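Local coordinates for hypothetical protein BA_2335 (Bacillus anthracis, PDB 4H4N), which is of unknown function, a small all-beta protein of the BA_2335-like family built from two antiparallel sheets packed against each other, at residues 9-14 with 57-62; 19-24 with 32-37. All coordinates share one frame; numbering follows the deposited sequence. Where two conformers were deposited one is given.

Interaction 1 of 2, residues 9-14 with 57-62; sequences IAFKVP and YETEVR. With SO4 (sulfate ion), chain F.
Tyr57 and Phe11 meet as an edge-to-face (T-shaped) aromatic pair, with ring centroids 5.3 Å apart and planes inclined at 74°. The edge of Phe11 is presented to one face of Tyr57: Phe11 CE1 comes to 3.6 Å from Tyr57 CE1, while Phe11 CZ stands over the rim of the tyrosine ring and not over its centre. On Tyr57, CG sits between the backbone N and the carbonyl carbon, a torsion that turns the ring toward strand 9-13, where one face receives Phe11. Ile9 extends the apolar patch at the phenol end of that ring, its CG2 branch 4.0 Å from Tyr57 CE2. Phe11 has a further neighbour on strand 56-63, Thr59, whose methyl CG2 lies 3.8 Å from Phe11 CE1 in an oblique approach.

These are contacts between two layers of strands: the axes pass 9.6 Å apart and their N-to-C directions differ by 23°, values that fit the face-to-face packing of a beta sandwich and exclude direct strand pairing. Strand 9-13 pairs with strand 44-48, whereas strand 56-63 belongs to the three-stranded sheet. Phe11 is buried, and Leu19, Val21, Ile36 and Ile48 also touch it. Toward the other end of the interface, CG at the outer corner of the Pro14 ring faces both methyls of Val61, 4.1 Å from Val61 CG2.

Also on strand 56-63, Arg62 is held by anions. Its NH2 donates to Glu60 OE2 at 3.0 Å in a salt bridge entering from above the carboxylate plane, and also to O3 of a sulfate, probably from the crystallisation liquor. Arg62 NH1 reaches sulfate O1 at 3.1 Å with a nearly straight N-H...O angle of 176°.

Interaction 2 of 2, residues 19-24 with 32-37; sequences LKVTFF and TNVSII. With SO4 (sulfate ion), chain F.
A two-stranded antiparallel beta hairpin, strand 17-24 with strand 30-38, is closed by this contact; the segment axes lie 4.6 Å apart with N-to-C directions at 161°. Leu19 with Ile36 and Val21 with Val34 are hydrogen-bonded pairs, each joined by two backbone bonds, and the bond from Val21 N to Val34 O measures 2.8 Å. A single further bond runs from Phe23 N to Thr32 O. The non-hydrogen-bonded pairs are closer, with CA of Lys20 4.4 Å from CA of Ser35 against 5.2 Å between the CA atoms of Leu19 and Ile36. Ser35 CA also makes a CA-H...O contact to Leu19 O.

Leu19, Val21, Phe23, Thr32, Val34 and Ile36 share one face. There chi1 of Val34, -59°, sets CG1 anti to the carbonyl carbon and puts CG2 between N and C, against Val21 CB at 3.7 Å and at the edge of the Phe23 ring, 4.0 Å from Phe23 CE2. Thr32 CG2 lies alongside the same ring.

The other face is mostly polar. Thr22 and Asn33 lie side by side, with Thr22 OG1 3.1 Å from Asn33 OD1. In the conformer described, Lys20 NZ lies 2.6 Å from sulfate O2; a second deposited conformer makes this bond less certain. The chemistry thus divides largely by face: apart from Thr32, apolar side chains line the Val21 face, while Lys20, Thr22, Asn33 and Ser35 project from the other.

In the fold
Interactions 1 and 2 have centres about 7 Å apart, and both lie about 4 Å from the centre of the chain. Along the sequence the hairpin of interaction 2 is nested inside the loop closed by interaction 1. Strand 17-24 lies between strands 30-38 and 56-63 in the three-stranded sheet, so probable backbone bonds such as Lys20 N to Glu60 O, at 2.8 Å, couple the two contacts directly. Interaction 2 therefore builds the sheet laterally, whereas interaction 1 stacks strand 9-13 over its apolar face. On the opposite, largely polar face, Arg62 and one conformer of Lys20 reach the same sulfate, probably from the crystallisation liquor, so no functional site can be inferred.

Interaction 1 of 2, residues 9-14 with 57-62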
loop_
_atom_site.group_PDB
_atom_site.type_symbol
_atom_site.label_atom_id
_atom_site.label_comp_id
_atom_site.label_asym_id
_atom_site.label_seq_id
_atom_site.Cartn_x
_atom_site.Cartn_y
_atom_site.Cartn_z
ATOM N N ILE A 9 -6.857 5.869 -4.862
ATOM C CA ILE A 9 -7.123 4.500 -4.424
ATOM C C ILE A 9 -6.962 4.554 -2.907
ATOM O O ILE A 9 -5.944 5.039 -2.405
ATOM C CB ILE A 9 -6.172 3.444 -5.040
ATOM C CG1 ILE A 9 -6.119 3.555 -6.558
ATOM C CG2 ILE A 9 -6.613 2.053 -4.624
ATOM C CD1 ILE A 9 -4.987 2.744 -7.164
ATOM N N ALA A 10 -7.965 4.057 -2.180
ATOM C CA ALA A 10 -7.977 4.094 -0.723
ATOM C C ALA A 10 -7.517 2.765 -0.161
ATOM O O ALA A 10 -7.869 1.705 -0.676
ATOM C CB ALA A 10 -9.384 4.415 -0.223
ATOM N N PHE A 11 -6.798 2.842 0.956
ATOM C CA PHE A 11 -6.256 1.687 1.660
ATOM C C PHE A 11 -6.454 1.814 3.159
ATOM O O PHE A 11 -6.279 2.872 3.725
ATOM C CB PHE A 11 -4.759 1.554 1.385
ATOM C CG PHE A 11 -4.453 1.282 -0.031
ATOM C CD1 PHE A 11 -4.542 -0.006 -0.516
ATOM C CD2 PHE A 11 -4.111 2.295 -0.893
ATOM C CE1 PHE A 11 -4.305 -0.281 -1.839
ATOM C CE2 PHE A 11 -3.845 2.029 -2.220
ATOM C CZ PHE A 11 -3.954 0.739 -2.694
ATOM N N LYS A 12 -6.818 0.712 3.792
ATOM C CA LYS A 12 -6.920 0.661 5.244
ATOM C C LYS A 12 -5.628 0.075 5.781
ATOM O O LYS A 12 -5.258 -1.050 5.451
ATOM C CB LYS A 12 -8.101 -0.191 5.683
ATOM C CG LYS A 12 -8.277 -0.225 7.186
ATOM C CD LYS A 12 -9.605 -0.832 7.585
ATOM C CE LYS A 12 -9.709 -2.288 7.183
ATOM N NZ LYS A 12 -11.022 -2.862 7.501
ATOM N N VAL A 13 -4.942 0.822 6.615
ATOM C CA VAL A 13 -3.699 0.378 7.192
ATOM C C VAL A 13 -3.996 -0.094 8.608
ATOM O O VAL A 13 -4.497 0.672 9.423
ATOM C CB VAL A 13 -2.637 1.463 7.205
ATOM C CG1 VAL A 13 -1.305 0.890 7.654
ATOM C CG2 VAL A 13 -2.523 2.123 5.826
ATOM N N PRO A 14 -3.694 -1.356 8.930
ATOM C CA PRO A 14 -3.986 -1.821 10.280
ATOM C C PRO A 14 -3.163 -1.106 11.336
ATOM O O PRO A 14 -2.163 -0.452 11.026
ATOM C CB PRO A 14 -3.618 -3.313 10.223
ATOM C CG PRO A 14 -3.690 -3.676 8.799
ATOM C CD PRO A 14 -3.231 -2.450 8.063
ATOM N N TYR A 57 -2.940 -4.332 -8.497
ATOM C CA TYR A 57 -2.075 -4.151 -7.353
ATOM C C TYR A 57 -2.345 -5.268 -6.356
ATOM O O TYR A 57 -3.396 -5.904 -6.371
ATOM C CB TYR A 57 -2.239 -2.761 -6.699
ATOM C CG TYR A 57 -3.565 -2.528 -6.046
ATOM C CD1 TYR A 57 -3.818 -3.020 -4.779
ATOM C CD2 TYR A 57 -4.561 -1.823 -6.676
ATOM C CE1 TYR A 57 -5.047 -2.860 -4.166
ATOM C CE2 TYR A 57 -5.800 -1.631 -6.060
ATOM C CZ TYR A 57 -6.032 -2.151 -4.804
ATOM O OH TYR A 57 -7.260 -1.956 -4.206
ATOM N N GLU A 58 -1.373 -5.482 -5.485
ATOM C CA GLU A 58 -1.531 -6.359 -4.325
ATOM C C GLU A 58 -0.976 -5.624 -3.116
ATOM O O GLU A 58 -0.193 -4.693 -3.243
ATOM C CB GLU A 58 -0.801 -7.685 -4.505
ATOM C CG GLU A 58 -1.245 -8.476 -5.704
ATOM C CD GLU A 58 -2.628 -9.113 -5.602
ATOM O OE1 GLU A 58 -3.294 -9.043 -4.553
ATOM O OE2 GLU A 58 -3.044 -9.705 -6.623
ATOM N N THR A 59 -1.391 -6.042 -1.936
ATOM C CA THR A 59 -0.961 -5.433 -0.701
ATOM C C THR A 59 -0.361 -6.444 0.255
ATOM O O THR A 59 -0.715 -7.629 0.261
ATOM C CB THR A 59 -2.122 -4.702 0.004
ATOM O OG1 THR A 59 -3.119 -5.643 0.394
ATOM C CG2 THR A 59 -2.749 -3.669 -0.890
ATOM N N GLU A 60 0.525 -5.942 1.100
ATOM C CA GLU A 60 1.153 -6.676 2.178
ATOM C C GLU A 60 1.148 -5.802 3.416
ATOM O O GLU A 60 1.344 -4.600 3.327
ATOM C CB GLU A 60 2.636 -6.984 1.860
ATOM C CG GLU A 60 2.844 -7.947 0.744
ATOM C CD GLU A 60 4.282 -8.000 0.322
ATOM O OE1 GLU A 60 4.752 -7.000 -0.278
ATOM O OE2 GLU A 60 4.942 -9.048 0.527
ATOM N N VAL A 61 1.013 -6.425 4.579
ATOM C CA VAL A 61 1.078 -5.730 5.862
ATOM C C VAL A 61 2.328 -6.165 6.594
ATOM O O VAL A 61 2.615 -7.361 6.679
ATOM C CB VAL A 61 -0.159 -6.068 6.715
ATOM C CG1 VAL A 61 -0.029 -5.459 8.118
ATOM C CG2 VAL A 61 -1.425 -5.636 6.040
ATOM N N ARG A 62 3.062 -5.200 7.132
ATOM C CA ARG A 62 4.206 -5.481 7.965
ATOM C C ARG A 62 4.049 -4.725 9.279
ATOM O O ARG A 62 3.322 -3.754 9.358
ATOM C CB ARG A 62 5.483 -5.110 7.244
ATOM C CG ARG A 62 5.638 -5.909 5.939
ATOM C CD ARG A 62 5.666 -7.462 6.120
ATOM N NE ARG A 62 5.687 -8.122 4.819
ATOM C CZ ARG A 62 6.779 -8.210 4.076
ATOM N NH1 ARG A 62 7.932 -7.750 4.531
ATOM N NH2 ARG A 62 6.749 -8.767 2.889
HETATM S S SO4 F . 9.826 -7.402 1.540
HETATM O O1 SO4 F . 10.474 -7.824 2.776
HETATM O O2 SO4 F . 9.361 -6.031 1.709
HETATM O O3 SO4 F . 8.700 -8.275 1.224
HETATM O O4 SO4 F . 10.798 -7.456 0.452
#

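Interaction 2 of 2, residues 19-24 with 32-37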
loop_
_atom_site.group_PDB
_atom_site.type_symbol
_atom_site.label_atom_id
_atom_site.label_comp_id
_atom_site.label_asym_id
_atom_site.label_seq_id
_atom_site.Cartn_x
_atom_site.Cartn_y
_atom_site.Cartn_z
ATOM N N LEU A 19 1.646 -0.699 5.387
ATOM C CA LEU A 19 1.033 -1.342 4.243
ATOM C C LEU A 19 1.903 -1.079 3.019
ATOM O O LEU A 19 2.221 0.068 2.715
ATOM C CB LEU A 19 -0.360 -0.793 3.999
ATOM C CG LEU A 19 -1.199 -1.594 2.988
ATOM C CD1 LEU A 19 -1.676 -2.917 3.571
ATOM C CD2 LEU A 19 -2.357 -0.759 2.472
ATOM N N LYS A 20 2.279 -2.147 2.327
ATOM C CA LYS A 20 3.097 -2.086 1.120
ATOM C C LYS A 20 2.226 -2.467 -0.064
ATOM O O LYS A 20 1.719 -3.583 -0.102
ATOM C CB LYS A 20 4.283 -3.039 1.238
ATOM C CG LYS A 20 5.216 -2.748 2.418
ATOM C CD LYS A 20 6.451 -3.655 2.393
ATOM C CE LYS A 20 7.475 -3.288 3.451
ATOM N NZ LYS A 20 8.771 -3.995 3.226
ATOM N N VAL A 21 2.084 -1.558 -1.025
ATOM C CA VAL A 21 1.254 -1.757 -2.197
ATOM C C VAL A 21 2.185 -1.941 -3.395
ATOM O O VAL A 21 3.016 -1.085 -3.668
ATOM C CB VAL A 21 0.332 -0.544 -2.437
ATOM C CG1 VAL A 21 -0.580 -0.787 -3.627
ATOM C CG2 VAL A 21 -0.478 -0.212 -1.176
ATOM N N THR A 22 2.057 -3.069 -4.079
ATOM C CA THR A 22 2.841 -3.355 -5.266
ATOM C C THR A 22 1.944 -3.294 -6.486
ATOM O O THR A 22 0.892 -3.920 -6.521
ATOM C CB THR A 22 3.490 -4.746 -5.166
ATOM O OG1 THR A 22 4.286 -4.818 -3.983
ATOM C CG2 THR A 22 4.371 -5.007 -6.364
ATOM N N PHE A 23 2.371 -2.531 -7.483
ATOM C CA PHE A 23 1.670 -2.405 -8.754
ATOM C C PHE A 23 2.330 -3.309 -9.779
ATOM O O PHE A 23 3.559 -3.334 -9.891
ATOM C CB PHE A 23 1.726 -0.948 -9.243
ATOM C CG PHE A 23 0.935 -0.001 -8.373
ATOM C CD1 PHE A 23 -0.421 0.154 -8.562
ATOM C CD2 PHE A 23 1.526 0.721 -7.365
ATOM C CE1 PHE A 23 -1.170 1.024 -7.772
ATOM C CE2 PHE A 23 0.783 1.584 -6.566
ATOM C CZ PHE A 23 -0.561 1.730 -6.778
ATOM N N PHE A 24 1.508 -4.035 -10.529
ATOM C CA PHE A 24 1.949 -5.020 -11.508
ATOM C C PHE A 24 1.432 -4.684 -12.885
ATOM O O PHE A 24 0.365 -4.099 -13.043
ATOM C CB PHE A 24 1.415 -6.420 -11.141
ATOM C CG PHE A 24 1.954 -6.973 -9.848
ATOM C CD1 PHE A 24 3.117 -7.724 -9.807
ATOM C CD2 PHE A 24 1.305 -6.721 -8.643
ATOM C CE1 PHE A 24 3.600 -8.221 -8.615
ATOM C CE2 PHE A 24 1.795 -7.231 -7.459
ATOM C CZ PHE A 24 2.932 -7.995 -7.449
ATOM N N THR A 32 6.120 -0.746 -9.655
ATOM C CA THR A 32 6.651 0.015 -8.536
ATOM C C THR A 32 5.928 -0.404 -7.281
ATOM O O THR A 32 4.998 -1.205 -7.307
ATOM C CB THR A 32 6.535 1.536 -8.739
ATOM O OG1 THR A 32 7.429 2.214 -7.856
ATOM C CG2 THR A 32 5.134 2.046 -8.539
ATOM N N ASN A 33 6.400 0.144 -6.176
ATOM C CA ASN A 33 5.850 -0.080 -4.878
ATOM C C ASN A 33 5.634 1.252 -4.190
ATOM O O ASN A 33 6.401 2.190 -4.386
ATOM C CB ASN A 33 6.891 -0.843 -4.062
ATOM C CG ASN A 33 7.372 -2.095 -4.756
ATOM O OD1 ASN A 33 6.730 -3.117 -4.682
ATOM N ND2 ASN A 33 8.512 -2.019 -5.425
ATOM N N VAL A 34 4.589 1.326 -3.377
ATOM C CA VAL A 34 4.380 2.454 -2.495
ATOM C C VAL A 34 4.066 1.897 -1.106
ATOM O O VAL A 34 3.711 0.720 -0.967
ATOM C CB VAL A 34 3.285 3.415 -2.982
ATOM C CG1 VAL A 34 3.627 3.965 -4.370
ATOM C CG2 VAL A 34 1.966 2.785 -2.982
ATOM N N SER A 35 4.197 2.705 -0.079
ATOM C CA SER A 35 3.913 2.234 1.248
ATOM C C SER A 35 3.349 3.331 2.111
ATOM O O SER A 35 3.514 4.521 1.841
ATOM C CB SER A 35 5.145 1.608 1.864
ATOM O OG SER A 35 6.188 2.561 1.999
ATOM N N ILE A 36 2.639 2.906 3.143
ATOM C CA ILE A 36 1.901 3.779 4.034
ATOM C C ILE A 36 2.075 3.282 5.460
ATOM O O ILE A 36 1.828 2.108 5.731
ATOM C CB ILE A 36 0.388 3.794 3.709
ATOM C CG1 ILE A 36 0.117 4.009 2.205
ATOM C CG2 ILE A 36 -0.308 4.826 4.591
ATOM C CD1 ILE A 36 -1.318 3.687 1.814
ATOM N N ILE A 37 2.455 4.155 6.375
ATOM C CA ILE A 37 2.575 3.769 7.766
ATOM C C ILE A 37 1.377 4.210 8.596
ATOM O O ILE A 37 0.755 5.241 8.341
ATOM C CB ILE A 37 3.872 4.257 8.419
ATOM C CG1 ILE A 37 3.954 5.759 8.468
ATOM C CG2 ILE A 37 5.081 3.618 7.739
ATOM C CD1 ILE A 37 5.145 6.269 9.235
HETATM S S SO4 F . 9.826 -7.402 1.540
HETATM O O1 SO4 F . 10.474 -7.824 2.776
HETATM O O2 SO4 F . 9.361 -6.031 1.709
HETATM O O3 SO4 F . 8.700 -8.275 1.224
HETATM O O4 SO4 F . 10.798 -7.456 0.452
#